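Local coordinates for centromeric protein-C, isoform A (PDB 6O2K) that probably acts as an adaptor between centromeric chromatin and other proteins at the kinetochore, this chain being its C-terminal cupin domain, which dimerises, at residues Q16-G20 / K133-L137. Numbering follows the deposited sequence.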
ATOM      1  N   GLN B  16       8.063  -9.807   7.042  1.00 23.10           N
ATOM      2  CA  GLN B  16       9.019 -10.899   6.879  1.00 25.04           C
ATOM      3  C   GLN B  16       8.610 -11.816   5.734  1.00 24.22           C
ATOM      4  O   GLN B  16       9.462 -12.295   4.974  1.00 32.93           O
ATOM      5  CB  GLN B  16       9.139 -11.681   8.187  1.00 30.78           C
ATOM      6  CG  GLN B  16       9.866 -10.908   9.267  1.00 39.24           C
ATOM      7  CD  GLN B  16      11.004 -11.693   9.871  1.00 56.33           C
ATOM      8  OE1 GLN B  16      10.805 -12.786  10.403  1.00 61.72           O
ATOM      9  NE2 GLN B  16      12.213 -11.148   9.779  1.00 61.12           N
ATOM     10  N   TRP B  17       7.305 -12.053   5.582  1.00 28.82           N
ATOM     11  CA  TRP B  17       6.841 -12.865   4.462  1.00 31.18           C
ATOM     12  C   TRP B  17       7.068 -12.160   3.125  1.00 29.24           C
ATOM     13  O   TRP B  17       7.495 -12.794   2.147  1.00 27.44           O
ATOM     14  CB  TRP B  17       5.367 -13.217   4.647  1.00 32.88           C
ATOM     15  CG  TRP B  17       4.908 -14.240   3.679  1.00 43.19           C
ATOM     16  CD1 TRP B  17       5.119 -15.589   3.739  1.00 48.68           C
ATOM     17  CD2 TRP B  17       4.179 -14.002   2.479  1.00 45.55           C
ATOM     18  NE1 TRP B  17       4.550 -16.204   2.653  1.00 51.36           N
ATOM     19  CE2 TRP B  17       3.972 -15.249   1.860  1.00 49.25           C
ATOM     20  CE3 TRP B  17       3.685 -12.854   1.865  1.00 43.23           C
ATOM     21  CZ2 TRP B  17       3.284 -15.379   0.663  1.00 51.43           C
ATOM     22  CZ3 TRP B  17       3.005 -12.984   0.679  1.00 48.07           C
ATOM     23  CH2 TRP B  17       2.812 -14.237   0.088  1.00 50.22           C
ATOM     24  N   LEU B  18       6.784 -10.857   3.054  1.00 25.34           N
ATOM     25  CA  LEU B  18       7.043 -10.122   1.818  1.00 25.88           C
ATOM     26  C   LEU B  18       8.525 -10.148   1.476  1.00 29.58           C
ATOM     27  O   LEU B  18       8.898 -10.289   0.304  1.00 30.46           O
ATOM     28  CB  LEU B  18       6.540  -8.675   1.923  1.00 20.19           C
ATOM     29  CG  LEU B  18       5.025  -8.510   2.027  1.00 26.30           C
ATOM     30  CD1 LEU B  18       4.610  -7.074   2.372  1.00 23.22           C
ATOM     31  CD2 LEU B  18       4.358  -8.989   0.753  1.00 25.75           C
ATOM     32  N   ARG B  19       9.387 -10.026   2.488  1.00 28.14           N
ATOM     33  CA  ARG B  19      10.827 -10.043   2.260  1.00 32.14           C
ATOM     34  C   ARG B  19      11.352 -11.425   1.900  1.00 31.44           C
ATOM     35  O   ARG B  19      12.513 -11.540   1.490  1.00 29.57           O
ATOM     36  CB  ARG B  19      11.570  -9.535   3.502  1.00 29.57           C
ATOM     37  CG  ARG B  19      11.432  -8.029   3.762  1.00 29.70           C
ATOM     38  CD  ARG B  19      11.834  -7.698   5.195  1.00 34.75           C
ATOM     39  NE  ARG B  19      13.289  -7.670   5.368  1.00 33.54           N
ATOM     40  CZ  ARG B  19      13.903  -7.537   6.539  1.00 41.81           C
ATOM     41  NH1 ARG B  19      13.196  -7.418   7.661  1.00 42.14           N
ATOM     42  NH2 ARG B  19      15.226  -7.512   6.593  1.00 44.02           N
ATOM     43  N   GLY B  20      10.545 -12.471   2.055  1.00 28.79           N
ATOM     44  CA  GLY B  20      11.035 -13.814   1.815  1.00 29.69           C
ATOM     45  C   GLY B  20      11.899 -14.379   2.918  1.00 36.99           C
ATOM     46  O   GLY B  20      12.458 -15.467   2.747  1.00 40.86           O
ATOM     47  N   LYS B 133      20.305  -5.913   0.671  1.00 30.04           N
ATOM     48  CA  LYS B 133      19.263  -6.709   1.299  1.00 30.70           C
ATOM     49  C   LYS B 133      18.068  -6.768   0.356  1.00 29.13           C
ATOM     50  O   LYS B 133      17.937  -5.958  -0.565  1.00 30.22           O
ATOM     51  CB  LYS B 133      18.818  -6.121   2.640  1.00 37.10           C
ATOM     52  CG  LYS B 133      19.926  -5.860   3.640  1.00 51.79           C
ATOM     53  CD  LYS B 133      19.469  -4.876   4.717  1.00 55.89           C
ATOM     54  CE  LYS B 133      17.969  -4.969   4.958  1.00 54.92           C
ATOM     55  NZ  LYS B 133      17.634  -5.944   6.030  1.00 54.84           N
ATOM     56  N   VAL B 134      17.176  -7.727   0.606  1.00 28.00           N
ATOM     57  CA  VAL B 134      15.950  -7.790  -0.173  1.00 25.21           C
ATOM     58  C   VAL B 134      15.135  -6.532   0.090  1.00 29.83           C
ATOM     59  O   VAL B 134      14.915  -6.148   1.246  1.00 26.68           O
ATOM     60  CB  VAL B 134      15.152  -9.052   0.182  1.00 26.33           C
ATOM     61  CG1 VAL B 134      13.761  -8.978  -0.428  1.00 28.05           C
ATOM     62  CG2 VAL B 134      15.874 -10.287  -0.303  1.00 32.57           C
ATOM     63  N   SER B 135      14.704  -5.873  -0.982  1.00 25.84           N
ATOM     64  CA  SER B 135      13.802  -4.729  -0.864  1.00 26.94           C
ATOM     65  C   SER B 135      12.478  -5.069  -1.527  1.00 24.20           C
ATOM     66  O   SER B 135      12.402  -5.949  -2.392  1.00 23.02           O
ATOM     67  CB  SER B 135      14.379  -3.449  -1.493  1.00 26.44           C
ATOM     68  OG  SER B 135      15.595  -3.067  -0.882  1.00 21.85           O
ATOM     69  N   VAL B 136      11.428  -4.358  -1.119  1.00 18.97           N
ATOM     70  CA  VAL B 136      10.068  -4.668  -1.541  1.00 19.14           C
ATOM     71  C   VAL B 136       9.353  -3.373  -1.889  1.00 22.31           C
ATOM     72  O   VAL B 136       9.379  -2.420  -1.102  1.00 19.71           O
ATOM     73  CB  VAL B 136       9.290  -5.406  -0.436  1.00 21.06           C
ATOM     74  CG1 VAL B 136       7.871  -5.692  -0.884  1.00 19.93           C
ATOM     75  CG2 VAL B 136      10.006  -6.689  -0.040  1.00 25.78           C
ATOM     76  N   LEU B 137       8.694  -3.343  -3.047  1.00 21.99           N
ATOM     77  CA  LEU B 137       7.843  -2.202  -3.370  1.00 19.90           C
ATOM     78  C   LEU B 137       6.446  -2.668  -3.735  1.00 17.90           C
ATOM     79  O   LEU B 137       6.243  -3.788  -4.207  1.00 22.80           O
ATOM     80  CB  LEU B 137       8.416  -1.322  -4.497  1.00 26.41           C
ATOM     81  CG  LEU B 137       8.581  -1.816  -5.935  1.00 27.63           C
ATOM     82  CD1 LEU B 137       7.260  -1.843  -6.680  1.00 25.33           C
ATOM     83  CD2 LEU B 137       9.565  -0.911  -6.657  1.00 29.01           C
TER
HETATM   84  O   HOH W   1      15.409  -7.641   3.558  1.00 30.40           O
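R19, at the C-terminal end of helix 6-19, and V134, just ahead of strand 135-141, bring their CA atoms within 6.1 Å of each other. No direct backbone hydrogen bond joins the two segments. The helix closes in a Schellman motif: G20 takes a positive phi of 77°, and its N bonds back to W17 O at 3.1 Å. R19 O meets V134, whose CG1 touches it at 3.4 Å; this methyl stands anti to the backbone N (chi1 169°), and CG2 lies farther from the same oxygen. One residue into the strand, V136 sends CG2 against L18 O at 3.8 Å, while its CG1 faces L18 CB in looser apolar contact. L18 O is also gripped by the NE of R68, and R68 NH1 takes W17 O, so one arginine of the adjacent strand 64-69 binds two carbonyls of the last helical turn. In this way the N-terminal helix is seated on the antiparallel sheet of the cupin domain, a fold built from two such sheets. Farther out, R19 bends at chi3 (78°) and brings its guanidinium to the start of segment 133-137, where it crosses the K133 side chain obliquely. A water at the edge of that group, in its plane, accepts from R19 NE at 2.8 Å and donates to V134 O, a water bridge from the end of the helix to the residue just ahead of the strand. K133, kinked in its outer two torsions, lays NZ 2.9 Å from R19 NH2, a meeting of two donors and two like charges. Both positive ends face acidic residues of the second subunit, D5 in a salt bridge with K133 NZ and E8 in a long, weak ion pair with R19 NH1, which probably makes the close approach tolerable.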